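Side-chain contact in cystine knot (fluoropropylated) (Momordica cochinchinensis, PDB 6CDX), which probably binds integrin alpha-v beta-6 as an engineered, fluoropropylated tracer built on a squash-family trypsin inhibitor cystine knot: residues C3-N6 / G7-D10. Numbering follows the deposited sequence.
Sequences CILN and GRTD
The R8 guanidinium meets its polar partners at its edges. At one edge, near its plane, lies the carbonyl of I4; the D10 carboxylate lies at another, in plane. L5 CD2 approaches obliquely, 4.1 Å from R8 NH2. R8 NH2 donates to I4 O over 3.0 Å, and the N-H...O angle is nearly straight at 165°. The donor sits above the I4 carbonyl plane, 45° out of it. R8 grips D10 side-on in a salt bridge, with hydrogen bonds from R8 NE to D10 OD1 (2.7 Å) and from R8 NH1 to D10 OD2 (2.8 Å), each to a syn lone pair. Three bonds from three nitrogens therefore fix the rotation of the group. R8 CG lies between the backbone N and the carbonyl carbon (chi1 62°), and the bend at chi3 helps bring the guanidinium round to I4. R8 CG passes 3.6 Å from L5 O. D10 OD1 also accepts a hydrogen bond from G12 N. L5 is buried against F16, C28 and C36. Two overlapping beta turns, type I from C3 to N6 and type II from L5 to R8, shape this loop, which starts at C3, disulfide-bonded to C28. R8-T9-D10 is consistent with an RGD-like integrin-binding epitope, probably of the RTDLxxL type, on a cystine-knot scaffold.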
loop_
_atom_site.group_PDB
_atom_site.type_symbol
_atom_site.label_atom_id
_atom_site.label_comp_id
_atom_site.label_asym_id
_atom_site.label_seq_id
_atom_site.Cartn_x
_atom_site.Cartn_y
_atom_site.Cartn_z
ATOM N N CYS A 3 -3.106 7.569 4.746
ATOM C CA CYS A 3 -2.626 6.550 3.817
ATOM C C CYS A 3 -3.300 6.835 2.493
ATOM O O CYS A 3 -4.520 6.626 2.336
ATOM C CB CYS A 3 -3.068 5.174 4.301
ATOM S SG CYS A 3 -2.809 3.864 3.069
ATOM N N ILE A 4 -2.482 7.213 1.506
ATOM C CA ILE A 4 -3.008 7.594 0.203
ATOM C C ILE A 4 -3.608 6.467 -0.567
ATOM O O ILE A 4 -4.234 6.683 -1.626
ATOM C CB ILE A 4 -1.901 8.281 -0.650
ATOM C CG1 ILE A 4 -0.769 7.310 -1.047
ATOM C CG2 ILE A 4 -1.375 9.570 -0.044
ATOM C CD1 ILE A 4 0.350 7.830 -1.973
ATOM N N LEU A 5 -3.441 5.240 -0.134
ATOM C CA LEU A 5 -3.971 4.064 -0.828
ATOM C C LEU A 5 -5.342 3.655 -0.357
ATOM O O LEU A 5 -5.970 2.828 -1.015
ATOM C CB LEU A 5 -2.970 2.930 -0.709
ATOM C CG LEU A 5 -1.554 3.296 -1.309
ATOM C CD1 LEU A 5 -0.636 2.134 -1.013
ATOM C CD2 LEU A 5 -1.674 3.564 -2.807
ATOM N N ASN A 6 -5.827 4.183 0.777
ATOM C CA ASN A 6 -7.135 3.783 1.239
ATOM C C ASN A 6 -8.196 4.393 0.361
ATOM O O ASN A 6 -8.168 5.576 0.052
ATOM C CB ASN A 6 -7.403 4.327 2.644
ATOM C CG ASN A 6 -6.583 3.688 3.765
ATOM O OD1 ASN A 6 -6.047 2.583 3.633
ATOM N ND2 ASN A 6 -6.565 4.367 4.901
ATOM N N GLY A 7 -9.187 3.590 -0.029
ATOM C CA GLY A 7 -10.385 4.132 -0.652
ATOM C C GLY A 7 -10.290 4.428 -2.122
ATOM O O GLY A 7 -11.172 5.108 -2.626
ATOM N N ARG A 8 -9.338 3.925 -2.857
ATOM C CA ARG A 8 -9.197 4.221 -4.246
ATOM C C ARG A 8 -9.624 3.077 -5.179
ATOM O O ARG A 8 -9.535 1.917 -4.773
ATOM C CB ARG A 8 -7.824 4.712 -4.600
ATOM C CG ARG A 8 -6.750 3.810 -4.359
ATOM C CD ARG A 8 -5.455 4.546 -4.198
ATOM N NE ARG A 8 -5.017 5.196 -5.408
ATOM C CZ ARG A 8 -4.044 6.094 -5.569
ATOM N NH1 ARG A 8 -3.676 6.398 -6.807
ATOM N NH2 ARG A 8 -3.507 6.746 -4.551
ATOM N N THR A 9 -10.084 3.396 -6.387
ATOM C CA THR A 9 -10.469 2.370 -7.359
ATOM C C THR A 9 -9.553 2.272 -8.561
ATOM O O THR A 9 -10.012 1.639 -9.552
ATOM C CB THR A 9 -11.881 2.610 -7.764
ATOM O OG1 THR A 9 -12.025 3.960 -8.241
ATOM C CG2 THR A 9 -12.812 2.392 -6.564
ATOM N N ASP A 10 -8.389 2.836 -8.522
ATOM C CA ASP A 10 -7.362 2.582 -9.514
ATOM C C ASP A 10 -6.442 1.526 -8.993
ATOM O O ASP A 10 -6.742 0.804 -8.014
ATOM C CB ASP A 10 -6.671 3.895 -9.884
ATOM C CG ASP A 10 -5.859 4.464 -8.772
ATOM O OD1 ASP A 10 -5.825 3.851 -7.644
ATOM O OD2 ASP A 10 -5.269 5.513 -8.933
#